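Local structure of mannan endo-1,4-beta-mannosidase (Cryptopygus antarcticus, 4OOU) at residues W147-L152 against I218-N223; P92-H97 against S140-L145; H97-S102 against L152-N157. The protein hydrolyses internal beta-1,4-mannosidic linkages in the backbones of mannans, galactomannans and glucomannans, releasing short manno-oligosaccharides. All blocks are in the same frame, centred on the assembly; numbering follows the deposited sequence.

Contact 1 of 3, residues W147-L152 against I218-N223; sequences WDESKL and ILKTIN
E149 reaches across to K220, its carboxylate end overlapping the tip of the lysine, and the two side chains cross at about a right angle. K220 NZ gives a hydrogen bond to E149 OE2 at 2.8 Å, which is also a salt bridge. The ammonium meets OE2 on its anti side, 27° out of the carboxylate plane, and K220 NZ lies 3.4 Å from E149 CG, so it sits alongside the stem of the glutamate and not ahead of its end. From helix 215-232, K220 sets out with CG anti to the backbone N (chi1 -175°) and bends at the next bond; E149 runs extended beyond CG. Deeper in, the two helices meet through methyl groups, L152 CD2 standing 4.3 Å from T221 CG2. The hydroxyl of T221 is occupied within its own helix, bonding to Q217 O, while L152 continues its apolar packing onto W224 and I225. These are neighbouring outer helices of the TIM barrel of a glycosyl hydrolase family 5 enzyme, and 149-167 starts here. D148 is its N-cap: D148 OD1 receives S150 OG at 2.6 Å from the syn side and K151 N at 3.2 Å from above the carboxylate plane, with a weak bond from S150 N besides. W147 through K151 bind substrate, so this first turn belongs to the mannan-binding region as well as to the helix interface. The contact therefore joins a buried methyl pair to an ionic bond nearer the surface; across it the lysine charge is matched through E149 OE2 alone, from the anti side, and the attraction of opposite charges is likely to draw the first turn of helix 149-167 toward helix 215-232.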
ATOM      1  N   TRP A 147      16.409   8.755 -10.138  1.00 42.66           N
ATOM      2  CA  TRP A 147      17.038   9.617 -11.116  1.00 44.24           C
ATOM      3  C   TRP A 147      17.566   8.904 -12.385  1.00 49.54           C
ATOM      4  O   TRP A 147      17.459   9.454 -13.485  1.00 52.02           O
ATOM      5  CB  TRP A 147      18.140  10.382 -10.440  1.00 42.97           C
ATOM      6  CG  TRP A 147      17.702  11.252  -9.302  1.00 40.86           C
ATOM      7  CD1 TRP A 147      17.734  10.932  -7.990  1.00 41.94           C
ATOM      8  CD2 TRP A 147      17.207  12.596  -9.375  1.00 41.02           C
ATOM      9  NE1 TRP A 147      17.291  11.991  -7.222  1.00 42.95           N
ATOM     10  CE2 TRP A 147      16.971  13.028  -8.051  1.00 42.68           C
ATOM     11  CE3 TRP A 147      16.946  13.484 -10.435  1.00 44.83           C
ATOM     12  CZ2 TRP A 147      16.477  14.297  -7.747  1.00 44.81           C
ATOM     13  CZ3 TRP A 147      16.449  14.753 -10.138  1.00 45.23           C
ATOM     14  CH2 TRP A 147      16.229  15.152  -8.796  1.00 45.67           C
ATOM     15  N   ASP A 148      18.088   7.682 -12.239  1.00 49.56           N
ATOM     16  CA  ASP A 148      18.823   6.981 -13.310  1.00 49.31           C
ATOM     17  C   ASP A 148      17.972   5.966 -14.079  1.00 49.65           C
ATOM     18  O   ASP A 148      17.748   4.845 -13.617  1.00 48.40           O
ATOM     19  CB  ASP A 148      20.038   6.279 -12.695  1.00 50.26           C
ATOM     20  CG  ASP A 148      21.074   5.848 -13.714  1.00 50.31           C
ATOM     21  OD1 ASP A 148      20.748   5.245 -14.764  1.00 52.93           O
ATOM     22  OD2 ASP A 148      22.252   6.083 -13.424  1.00 54.65           O
ATOM     23  N   GLU A 149      17.550   6.345 -15.281  1.00 50.64           N
ATOM     24  CA  GLU A 149      16.707   5.491 -16.102  1.00 50.32           C
ATOM     25  C   GLU A 149      17.275   4.087 -16.296  1.00 51.70           C
ATOM     26  O   GLU A 149      16.510   3.132 -16.347  1.00 54.10           O
ATOM     27  CB  GLU A 149      16.449   6.124 -17.472  1.00 55.21           C
ATOM     28  CG  GLU A 149      15.784   7.495 -17.432  1.00 56.50           C
ATOM     29  CD  GLU A 149      15.145   7.907 -18.750  1.00 63.39           C
ATOM     30  OE1 GLU A 149      15.273   7.179 -19.778  1.00 63.93           O
ATOM     31  OE2 GLU A 149      14.496   8.984 -18.746  1.00 64.20           O
ATOM     32  N   SER A 150      18.596   3.937 -16.414  1.00 53.25           N
ATOM     33  CA  SER A 150      19.197   2.588 -16.645  1.00 48.48           C
ATOM     34  C   SER A 150      19.184   1.737 -15.381  1.00 43.62           C
ATOM     35  O   SER A 150      18.950   0.518 -15.441  1.00 38.34           O
ATOM     36  CB  SER A 150      20.630   2.665 -17.220  1.00 47.75           C
ATOM     37  OG  SER A 150      21.518   3.370 -16.360  1.00 47.73           O
ATOM     38  N   LYS A 151      19.430   2.388 -14.245  1.00 41.47           N
ATOM     39  CA  LYS A 151      19.487   1.695 -12.973  1.00 42.85           C
ATOM     40  C   LYS A 151      18.099   1.237 -12.553  1.00 42.79           C
ATOM     41  O   LYS A 151      17.949   0.195 -11.915  1.00 45.13           O
ATOM     42  CB  LYS A 151      20.119   2.597 -11.902  1.00 49.78           C
ATOM     43  CG  LYS A 151      21.623   2.872 -12.067  1.00 49.39           C
ATOM     44  CD  LYS A 151      22.160   3.838 -11.006  1.00 49.30           C
ATOM     45  CE  LYS A 151      23.673   4.070 -11.130  1.00 49.32           C
ATOM     46  NZ  LYS A 151      24.232   5.043 -10.146  1.00 48.95           N
ATOM     47  N   LEU A 152      17.076   2.004 -12.920  1.00 43.82           N
ATOM     48  CA  LEU A 152      15.678   1.611 -12.643  1.00 43.28           C
ATOM     49  C   LEU A 152      15.278   0.385 -13.418  1.00 44.70           C
ATOM     50  O   LEU A 152      14.640  -0.536 -12.864  1.00 42.30           O
ATOM     51  CB  LEU A 152      14.704   2.741 -12.985  1.00 43.32           C
ATOM     52  CG  LEU A 152      13.218   2.577 -12.599  1.00 43.23           C
ATOM     53  CD1 LEU A 152      12.992   1.922 -11.246  1.00 43.33           C
ATOM     54  CD2 LEU A 152      12.557   3.940 -12.598  1.00 42.96           C
ATOM     55  N   ILE A 218       9.429  11.402  -8.496  1.00 43.47           N
ATOM     56  CA  ILE A 218       8.512  10.483  -7.796  1.00 40.18           C
ATOM     57  C   ILE A 218       7.526   9.826  -8.760  1.00 41.76           C
ATOM     58  O   ILE A 218       7.455   8.603  -8.821  1.00 39.50           O
ATOM     59  CB  ILE A 218       7.692  11.148  -6.665  1.00 36.45           C
ATOM     60  CG1 ILE A 218       8.608  11.538  -5.485  1.00 34.41           C
ATOM     61  CG2 ILE A 218       6.579  10.194  -6.223  1.00 33.22           C
ATOM     62  CD1 ILE A 218       7.936  12.301  -4.372  1.00 33.43           C
ATOM     63  N   LEU A 219       6.781  10.648  -9.500  1.00 42.49           N
ATOM     64  CA  LEU A 219       5.696  10.171 -10.379  1.00 41.21           C
ATOM     65  C   LEU A 219       6.197   9.394 -11.570  1.00 41.32           C
ATOM     66  O   LEU A 219       5.528   8.454 -12.002  1.00 40.49           O
ATOM     67  CB  LEU A 219       4.832  11.346 -10.892  1.00 41.26           C
ATOM     68  CG  LEU A 219       4.023  12.082  -9.821  1.00 39.74           C
ATOM     69  CD1 LEU A 219       3.354  13.310 -10.402  1.00 37.76           C
ATOM     70  CD2 LEU A 219       2.999  11.135  -9.211  1.00 37.45           C
ATOM     71  N   LYS A 220       7.345   9.805 -12.108  1.00 41.46           N
ATOM     72  CA  LYS A 220       7.981   9.086 -13.198  1.00 43.39           C
ATOM     73  C   LYS A 220       8.407   7.708 -12.683  1.00 43.95           C
ATOM     74  O   LYS A 220       8.197   6.658 -13.322  1.00 38.74           O
ATOM     75  CB  LYS A 220       9.208   9.852 -13.672  1.00 46.33           C
ATOM     76  CG  LYS A 220       9.867   9.228 -14.896  1.00 49.45           C
ATOM     77  CD  LYS A 220      11.380   9.370 -14.877  1.00 50.45           C
ATOM     78  CE  LYS A 220      11.927   9.285 -16.279  1.00 51.12           C
ATOM     79  NZ  LYS A 220      13.375   9.546 -16.242  1.00 52.65           N
ATOM     80  N   THR A 221       9.013   7.714 -11.504  1.00 43.80           N
ATOM     81  CA  THR A 221       9.482   6.470 -10.935  1.00 46.41           C
ATOM     82  C   THR A 221       8.322   5.513 -10.695  1.00 45.98           C
ATOM     83  O   THR A 221       8.406   4.323 -11.054  1.00 49.07           O
ATOM     84  CB  THR A 221      10.273   6.733  -9.663  1.00 46.11           C
ATOM     85  OG1 THR A 221      11.397   7.526 -10.013  1.00 50.24           O
ATOM     86  CG2 THR A 221      10.746   5.453  -9.039  1.00 46.43           C
ATOM     87  N   ILE A 222       7.221   6.014 -10.143  1.00 41.84           N
ATOM     88  CA  ILE A 222       6.131   5.089  -9.874  1.00 44.23           C
ATOM     89  C   ILE A 222       5.410   4.691 -11.186  1.00 41.32           C
ATOM     90  O   ILE A 222       5.012   3.543 -11.348  1.00 39.38           O
ATOM     91  CB  ILE A 222       5.260   5.377  -8.565  1.00 46.86           C
ATOM     92  CG1 ILE A 222       3.784   5.076  -8.782  1.00 45.47           C
ATOM     93  CG2 ILE A 222       5.440   6.760  -7.894  1.00 47.44           C
ATOM     94  CD1 ILE A 222       2.993   6.280  -9.167  1.00 48.75           C
ATOM     95  N   ASN A 223       5.345   5.600 -12.146  1.00 43.90           N
ATOM     96  CA  ASN A 223       4.808   5.281 -13.480  1.00 44.32           C
ATOM     97  C   ASN A 223       5.549   4.111 -14.132  1.00 41.80           C
ATOM     98  O   ASN A 223       4.929   3.094 -14.486  1.00 39.00           O
ATOM     99  CB  ASN A 223       4.859   6.530 -14.381  1.00 45.65           C
ATOM    100  CG  ASN A 223       4.301   6.291 -15.782  1.00 44.70           C
ATOM    101  OD1 ASN A 223       4.970   6.606 -16.777  1.00 39.11           O
ATOM    102  ND2 ASN A 223       3.066   5.754 -15.866  1.00 41.68           N
TER

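Contact 2 of 3, residues P92-H97 against S140-L145; sequences PAFDSH and SNVQNL
F94 and N141 make a stack without any hydrogen bond between the segments. N141 CB lies over the centre of the phenyl ring, 3.4 Å from the F94 centroid and 3° off the ring normal, which makes it a CH-pi contact directed squarely at the pi face. The amide beyond it is stacked too: its plane is turned 21° from the ring, and the two side chains slide past each other in opposite directions. That brings N141 ND2 back over the root of the phenylalanine, 3.5 Å from F94 CB. Both residues hold CG anti to the carbonyl carbon (chi1 -70° in F94), and for F94 this sends the ring toward the first turn of helix 140-145. The hairpin of strands 93-94 and 100-102 extends from a loop of the TIM barrel after strand 79-86, and through F94 it lies against the short helix that follows strand 126-133; that helix also carries N144, a substrate-binding residue. Apolar contacts add to this. L145 comes in at the edge, near the ring plane, with L145 CD1 3.9 Å from F94 CE2, and CD2 of the same leucine is 4.0 Å from F94 CZ. V142 N stands obliquely to the ring, and V142 CG2 lies 4.4 Å from F94 CE1. V100 of the partner strand also touches F94. With an alanine in place of F94, N141 CB would probably lose the pi face it lies on and a gap would open beside L145. In the hairpin turn D95 OD1 accepts F99 N and, weakly, H97 N at 2.6 Å.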
ATOM      1  N   PRO A  92      16.270  -4.864  -3.008  1.00 37.82           N
ATOM      2  CA  PRO A  92      16.834  -5.782  -3.974  1.00 39.78           C
ATOM      3  C   PRO A  92      18.366  -5.753  -3.867  1.00 41.78           C
ATOM      4  O   PRO A  92      18.911  -4.855  -3.218  1.00 42.83           O
ATOM      5  CB  PRO A  92      16.404  -5.185  -5.315  1.00 40.30           C
ATOM      6  CG  PRO A  92      16.255  -3.729  -5.050  1.00 39.58           C
ATOM      7  CD  PRO A  92      15.708  -3.667  -3.655  1.00 37.55           C
ATOM      8  N   ALA A  93      19.062  -6.690  -4.520  1.00 42.30           N
ATOM      9  CA  ALA A  93      20.535  -6.710  -4.458  1.00 42.39           C
ATOM     10  C   ALA A  93      21.166  -5.787  -5.518  1.00 42.29           C
ATOM     11  O   ALA A  93      20.806  -5.862  -6.704  1.00 33.23           O
ATOM     12  CB  ALA A  93      21.066  -8.135  -4.593  1.00 42.94           C
ATOM     13  N   PHE A  94      22.093  -4.927  -5.053  1.00 42.61           N
ATOM     14  CA  PHE A  94      22.835  -3.973  -5.899  1.00 41.48           C
ATOM     15  C   PHE A  94      24.305  -4.338  -6.034  1.00 42.77           C
ATOM     16  O   PHE A  94      24.954  -4.708  -5.060  1.00 36.69           O
ATOM     17  CB  PHE A  94      22.789  -2.553  -5.306  1.00 41.64           C
ATOM     18  CG  PHE A  94      21.430  -1.896  -5.372  1.00 41.39           C
ATOM     19  CD1 PHE A  94      20.560  -1.967  -4.302  1.00 37.90           C
ATOM     20  CD2 PHE A  94      21.025  -1.211  -6.519  1.00 40.78           C
ATOM     21  CE1 PHE A  94      19.325  -1.385  -4.373  1.00 36.65           C
ATOM     22  CE2 PHE A  94      19.784  -0.612  -6.584  1.00 37.57           C
ATOM     23  CZ  PHE A  94      18.940  -0.699  -5.513  1.00 37.42           C
ATOM     24  N   ASP A  95      24.847  -4.190  -7.243  1.00 48.81           N
ATOM     25  CA  ASP A  95      26.312  -4.280  -7.440  1.00 47.77           C
ATOM     26  C   ASP A  95      26.988  -2.980  -7.002  1.00 44.34           C
ATOM     27  O   ASP A  95      26.317  -2.018  -6.663  1.00 47.58           O
ATOM     28  CB  ASP A  95      26.653  -4.588  -8.904  1.00 46.12           C
ATOM     29  CG  ASP A  95      26.313  -3.447  -9.842  1.00 43.53           C
ATOM     30  OD1 ASP A  95      26.444  -2.251  -9.490  1.00 40.87           O
ATOM     31  OD2 ASP A  95      25.944  -3.769 -10.966  1.00 42.77           O
ATOM     32  N   SER A  96      28.310  -2.951  -7.046  1.00 46.39           N
ATOM     33  CA  SER A  96      29.082  -1.776  -6.621  1.00 50.27           C
ATOM     34  C   SER A  96      28.791  -0.496  -7.412  1.00 51.26           C
ATOM     35  O   SER A  96      28.954   0.597  -6.865  1.00 56.20           O
ATOM     36  CB  SER A  96      30.582  -2.082  -6.684  1.00 52.76           C
ATOM     37  OG  SER A  96      30.878  -2.840  -7.846  1.00 56.73           O
ATOM     38  N   HIS A  97      28.365  -0.622  -8.676  1.00 55.50           N
ATOM     39  CA  HIS A  97      28.014   0.553  -9.506  1.00 56.36           C
ATOM     40  C   HIS A  97      26.571   1.061  -9.259  1.00 58.48           C
ATOM     41  O   HIS A  97      26.153   2.054  -9.862  1.00 58.24           O
ATOM     42  CB  HIS A  97      28.168   0.278 -11.008  1.00 57.65           C
ATOM     43  CG  HIS A  97      29.385  -0.518 -11.379  1.00 64.47           C
ATOM     44  ND1 HIS A  97      30.671  -0.089 -11.122  1.00 63.68           N
ATOM     45  CD2 HIS A  97      29.505  -1.709 -12.020  1.00 68.65           C
ATOM     46  CE1 HIS A  97      31.530  -0.989 -11.569  1.00 65.74           C
ATOM     47  NE2 HIS A  97      30.848  -1.986 -12.111  1.00 71.99           N
ATOM     48  N   SER A 140      21.158   5.208  -0.723  1.00 39.28           N
ATOM     49  CA  SER A 140      21.631   5.831  -1.955  1.00 37.01           C
ATOM     50  C   SER A 140      21.245   5.068  -3.198  1.00 37.04           C
ATOM     51  O   SER A 140      20.777   5.643  -4.156  1.00 36.52           O
ATOM     52  CB  SER A 140      23.158   5.895  -1.954  1.00 37.99           C
ATOM     53  OG  SER A 140      23.654   6.753  -0.956  1.00 39.21           O
ATOM     54  N   ASN A 141      21.497   3.770  -3.194  1.00 38.24           N
ATOM     55  CA  ASN A 141      21.192   2.942  -4.348  1.00 40.27           C
ATOM     56  C   ASN A 141      19.714   3.021  -4.724  1.00 39.87           C
ATOM     57  O   ASN A 141      19.385   3.167  -5.908  1.00 38.32           O
ATOM     58  CB  ASN A 141      21.618   1.480  -4.122  1.00 38.83           C
ATOM     59  CG  ASN A 141      23.117   1.256  -4.323  1.00 37.18           C
ATOM     60  OD1 ASN A 141      23.765   1.853  -5.203  1.00 35.58           O
ATOM     61  ND2 ASN A 141      23.667   0.350  -3.529  1.00 35.45           N
ATOM     62  N   VAL A 142      18.829   2.969  -3.729  1.00 42.09           N
ATOM     63  CA  VAL A 142      17.402   3.194  -4.005  1.00 43.11           C
ATOM     64  C   VAL A 142      17.151   4.641  -4.459  1.00 46.81           C
ATOM     65  O   VAL A 142      16.437   4.890  -5.453  1.00 46.91           O
ATOM     66  CB  VAL A 142      16.503   2.886  -2.792  1.00 42.98           C
ATOM     67  CG1 VAL A 142      15.024   3.090  -3.163  1.00 42.35           C
ATOM     68  CG2 VAL A 142      16.748   1.469  -2.299  1.00 41.11           C
ATOM     69  N   GLN A 143      17.740   5.593  -3.730  1.00 46.33           N
ATOM     70  CA  GLN A 143      17.596   6.999  -4.083  1.00 43.87           C
ATOM     71  C   GLN A 143      17.898   7.210  -5.566  1.00 48.01           C
ATOM     72  O   GLN A 143      17.165   7.917  -6.247  1.00 49.32           O
ATOM     73  CB  GLN A 143      18.499   7.855  -3.231  1.00 40.28           C
ATOM     74  CG  GLN A 143      18.024   7.950  -1.801  1.00 38.83           C
ATOM     75  CD  GLN A 143      19.061   8.540  -0.882  1.00 36.37           C
ATOM     76  OE1 GLN A 143      19.946   9.239  -1.319  1.00 34.33           O
ATOM     77  NE2 GLN A 143      18.956   8.242   0.410  1.00 36.74           N
ATOM     78  N   ASN A 144      18.944   6.569  -6.077  1.00 47.42           N
ATOM     79  CA  ASN A 144      19.306   6.753  -7.478  1.00 49.84           C
ATOM     80  C   ASN A 144      18.348   6.076  -8.454  1.00 46.60           C
ATOM     81  O   ASN A 144      18.375   6.380  -9.631  1.00 40.47           O
ATOM     82  CB  ASN A 144      20.748   6.299  -7.755  1.00 55.72           C
ATOM     83  CG  ASN A 144      21.801   7.159  -7.031  1.00 57.43           C
ATOM     84  OD1 ASN A 144      22.803   6.621  -6.549  1.00 54.27           O
ATOM     85  ND2 ASN A 144      21.578   8.489  -6.951  1.00 52.39           N
ATOM     86  N   LEU A 145      17.501   5.168  -7.976  1.00 46.60           N
ATOM     87  CA  LEU A 145      16.449   4.614  -8.833  1.00 46.70           C
ATOM     88  C   LEU A 145      15.480   5.709  -9.317  1.00 42.92           C
ATOM     89  O   LEU A 145      14.929   5.617 -10.410  1.00 40.88           O
ATOM     90  CB  LEU A 145      15.692   3.493  -8.111  1.00 47.74           C
ATOM     91  CG  LEU A 145      16.147   2.039  -8.316  1.00 51.93           C
ATOM     92  CD1 LEU A 145      17.630   1.861  -8.634  1.00 52.08           C
ATOM     93  CD2 LEU A 145      15.759   1.212  -7.095  1.00 52.22           C
TER

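Contact 3 of 3, residues H97-S102 against L152-N157; sequences HGFVTS and LNSYIN
The beta-hairpin of strands 93-94 and 100-102 sits on helix 149-167, an outer helix of the TIM barrel, and V100 with S154 and Y155 carries the join. V100 N points its hydrogen at S154 OG, 3.1 Å away and nearly straight at 169°. S154 OG stands between its backbone N and carbonyl carbon (chi1 53°), and from there it bridges hairpin and helix, since it is also hydrogen-bonded to K151 O one turn earlier. The hairpin backbone is tied a second time where V100 O accepts N158 ND2. The aliphatic part of V100 rests on the helix backbone: V100 CB is 3.7 Å from Y155 CA, and V100 CG1 lies 3.8 Å from S154 O. Side by side and pointing the same way, V100 and Y155 touch through V100 CG2 and Y155 CB at 4.1 Å, the valine methyl lying at the edge of the tyrosine ring. Y155 leaves with CG anti to the backbone N, which carries its ring on past the valine to H85, whose NE2 is hydrogen-bonded to the phenol oxygen. F99, whose CD2 is 3.9 Å from S154 OG, packs nearer the N terminus of the helix, on S150 and K151, both substrate-binding. Beyond V100 the strand holds a classic beta bulge, T101 and S102 both facing A93, and T101 OG1 and S102 OG hydrogen-bond to each other at 3.0 Å.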
ATOM      1  N   HIS A  97      28.365  -0.622  -8.676  1.00 55.50           N
ATOM      2  CA  HIS A  97      28.014   0.553  -9.506  1.00 56.36           C
ATOM      3  C   HIS A  97      26.571   1.061  -9.259  1.00 58.48           C
ATOM      4  O   HIS A  97      26.153   2.054  -9.862  1.00 58.24           O
ATOM      5  CB  HIS A  97      28.168   0.278 -11.008  1.00 57.65           C
ATOM      6  CG  HIS A  97      29.385  -0.518 -11.379  1.00 64.47           C
ATOM      7  ND1 HIS A  97      30.671  -0.089 -11.122  1.00 63.68           N
ATOM      8  CD2 HIS A  97      29.505  -1.709 -12.020  1.00 68.65           C
ATOM      9  CE1 HIS A  97      31.530  -0.989 -11.569  1.00 65.74           C
ATOM     10  NE2 HIS A  97      30.848  -1.986 -12.111  1.00 71.99           N
ATOM     11  N   GLY A  98      25.810   0.375  -8.405  1.00 55.77           N
ATOM     12  CA  GLY A  98      24.434   0.768  -8.107  1.00 55.29           C
ATOM     13  C   GLY A  98      23.388   0.281  -9.103  1.00 51.62           C
ATOM     14  O   GLY A  98      22.396   0.961  -9.351  1.00 55.03           O
ATOM     15  N   PHE A  99      23.616  -0.905  -9.661  1.00 48.25           N
ATOM     16  CA  PHE A  99      22.697  -1.542 -10.579  1.00 44.08           C
ATOM     17  C   PHE A  99      22.193  -2.778  -9.868  1.00 45.54           C
ATOM     18  O   PHE A  99      22.933  -3.407  -9.107  1.00 46.05           O
ATOM     19  CB  PHE A  99      23.397  -1.922 -11.896  1.00 43.97           C
ATOM     20  CG  PHE A  99      23.620  -0.761 -12.831  1.00 42.25           C
ATOM     21  CD1 PHE A  99      24.624   0.169 -12.583  1.00 45.30           C
ATOM     22  CD2 PHE A  99      22.809  -0.576 -13.943  1.00 44.03           C
ATOM     23  CE1 PHE A  99      24.809   1.262 -13.425  1.00 44.92           C
ATOM     24  CE2 PHE A  99      22.988   0.510 -14.795  1.00 43.78           C
ATOM     25  CZ  PHE A  99      23.995   1.426 -14.542  1.00 44.65           C
ATOM     26  N   VAL A 100      20.927  -3.119 -10.088  1.00 48.94           N
ATOM     27  CA  VAL A 100      20.338  -4.282  -9.407  1.00 50.67           C
ATOM     28  C   VAL A 100      20.795  -5.542 -10.111  1.00 42.36           C
ATOM     29  O   VAL A 100      20.642  -5.664 -11.322  1.00 38.61           O
ATOM     30  CB  VAL A 100      18.785  -4.197  -9.325  1.00 53.50           C
ATOM     31  CG1 VAL A 100      18.149  -5.564  -9.110  1.00 53.81           C
ATOM     32  CG2 VAL A 100      18.376  -3.265  -8.188  1.00 56.79           C
ATOM     33  N   THR A 101      21.383  -6.459  -9.355  1.00 42.51           N
ATOM     34  CA  THR A 101      21.797  -7.769  -9.907  1.00 44.60           C
ATOM     35  C   THR A 101      20.690  -8.770  -9.774  1.00 44.01           C
ATOM     36  O   THR A 101      20.552  -9.661 -10.605  1.00 50.62           O
ATOM     37  CB  THR A 101      23.033  -8.380  -9.193  1.00 44.70           C
ATOM     38  OG1 THR A 101      22.736  -8.683  -7.817  1.00 41.07           O
ATOM     39  CG2 THR A 101      24.200  -7.443  -9.245  1.00 47.65           C
ATOM     40  N   SER A 102      19.929  -8.646  -8.693  1.00 42.99           N
ATOM     41  CA  SER A 102      18.912  -9.627  -8.369  1.00 40.43           C
ATOM     42  C   SER A 102      18.015  -9.235  -7.191  1.00 40.95           C
ATOM     43  O   SER A 102      18.011  -8.110  -6.648  1.00 39.01           O
ATOM     44  CB  SER A 102      19.578 -10.981  -8.105  1.00 39.95           C
ATOM     45  OG  SER A 102      20.740 -10.815  -7.337  1.00 40.41           O
ATOM     46  N   LEU A 152      17.076   2.004 -12.920  1.00 43.82           N
ATOM     47  CA  LEU A 152      15.678   1.611 -12.643  1.00 43.28           C
ATOM     48  C   LEU A 152      15.278   0.385 -13.418  1.00 44.70           C
ATOM     49  O   LEU A 152      14.640  -0.536 -12.864  1.00 42.30           O
ATOM     50  CB  LEU A 152      14.704   2.741 -12.985  1.00 43.32           C
ATOM     51  CG  LEU A 152      13.218   2.577 -12.599  1.00 43.23           C
ATOM     52  CD1 LEU A 152      12.992   1.922 -11.246  1.00 43.33           C
ATOM     53  CD2 LEU A 152      12.557   3.940 -12.598  1.00 42.96           C
ATOM     54  N   ASN A 153      15.656   0.375 -14.697  1.00 41.70           N
ATOM     55  CA  ASN A 153      15.435  -0.792 -15.515  1.00 44.94           C
ATOM     56  C   ASN A 153      16.178  -2.023 -14.990  1.00 43.16           C
ATOM     57  O   ASN A 153      15.728  -3.151 -15.219  1.00 42.30           O
ATOM     58  CB  ASN A 153      15.798  -0.547 -16.987  1.00 47.84           C
ATOM     59  CG  ASN A 153      14.757   0.295 -17.715  1.00 51.12           C
ATOM     60  OD1 ASN A 153      13.571  -0.062 -17.789  1.00 51.88           O
ATOM     61  ND2 ASN A 153      15.203   1.422 -18.270  1.00 51.10           N
ATOM     62  N   SER A 154      17.297  -1.839 -14.294  1.00 39.61           N
ATOM     63  CA  SER A 154      17.969  -3.005 -13.758  1.00 40.82           C
ATOM     64  C   SER A 154      17.075  -3.541 -12.676  1.00 43.36           C
ATOM     65  O   SER A 154      16.885  -4.765 -12.572  1.00 41.67           O
ATOM     66  CB  SER A 154      19.384  -2.703 -13.246  1.00 41.02           C
ATOM     67  OG  SER A 154      19.391  -1.635 -12.345  1.00 37.95           O
ATOM     68  N   TYR A 155      16.483  -2.629 -11.893  1.00 47.01           N
ATOM     69  CA  TYR A 155      15.553  -3.063 -10.836  1.00 46.68           C
ATOM     70  C   TYR A 155      14.420  -3.845 -11.471  1.00 43.35           C
ATOM     71  O   TYR A 155      14.122  -4.970 -11.081  1.00 47.17           O
ATOM     72  CB  TYR A 155      14.983  -1.908 -10.017  1.00 42.36           C
ATOM     73  CG  TYR A 155      13.849  -2.368  -9.109  1.00 43.11           C
ATOM     74  CD1 TYR A 155      14.082  -3.256  -8.054  1.00 42.86           C
ATOM     75  CD2 TYR A 155      12.537  -1.929  -9.308  1.00 40.49           C
ATOM     76  CE1 TYR A 155      13.044  -3.689  -7.226  1.00 40.36           C
ATOM     77  CE2 TYR A 155      11.501  -2.374  -8.499  1.00 39.16           C
ATOM     78  CZ  TYR A 155      11.754  -3.247  -7.451  1.00 38.30           C
ATOM     79  OH  TYR A 155      10.717  -3.677  -6.641  1.00 32.18           O
ATOM     80  N   ILE A 156      13.823  -3.242 -12.475  1.00 38.92           N
ATOM     81  CA  ILE A 156      12.698  -3.839 -13.147  1.00 40.58           C
ATOM     82  C   ILE A 156      13.033  -5.221 -13.670  1.00 41.24           C
ATOM     83  O   ILE A 156      12.300  -6.176 -13.424  1.00 40.11           O
ATOM     84  CB  ILE A 156      12.179  -2.913 -14.270  1.00 42.66           C
ATOM     85  CG1 ILE A 156      11.491  -1.694 -13.620  1.00 43.04           C
ATOM     86  CG2 ILE A 156      11.191  -3.651 -15.177  1.00 45.99           C
ATOM     87  CD1 ILE A 156      11.295  -0.481 -14.496  1.00 43.64           C
ATOM     88  N   ASN A 157      14.167  -5.331 -14.355  1.00 42.67           N
ATOM     89  CA  ASN A 157      14.447  -6.520 -15.168  1.00 39.62           C
ATOM     90  C   ASN A 157      14.978  -7.664 -14.361  1.00 39.65           C
ATOM     91  O   ASN A 157      14.545  -8.823 -14.539  1.00 41.56           O
ATOM     92  CB  ASN A 157      15.362  -6.148 -16.324  1.00 37.24           C
ATOM     93  CG  ASN A 157      14.687  -5.169 -17.286  1.00 37.28           C
ATOM     94  OD1 ASN A 157      13.452  -5.058 -17.315  1.00 39.64           O
ATOM     95  ND2 ASN A 157      15.481  -4.423 -18.042  1.00 36.44           N
TER

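How the contacts relate
Following the chain, the hairpin comes first and opens contacts 2 and 3 in turn, sharing H97. Contact 2 closes at helix 140-145, after 42 intervening residues; contact 1 then opens at the start of helix 149-167, and contact 3 closes on that helix, sharing L152 with contact 1. Contact 1 closes last, on helix 215-232, after 65 intervening residues, strands of the barrel among them. Contacts 2 and 3 therefore cross, as do 1 and 3, whereas 2 and 1 run in series. Together they tie the hairpin to two successive helices and the second of these to its barrel neighbour. K151 packs on the backbone oxygens of H97 and G98, and its own O meets L145 CD1, so the start of helix 149-167 touches both hairpin and helix 140-145.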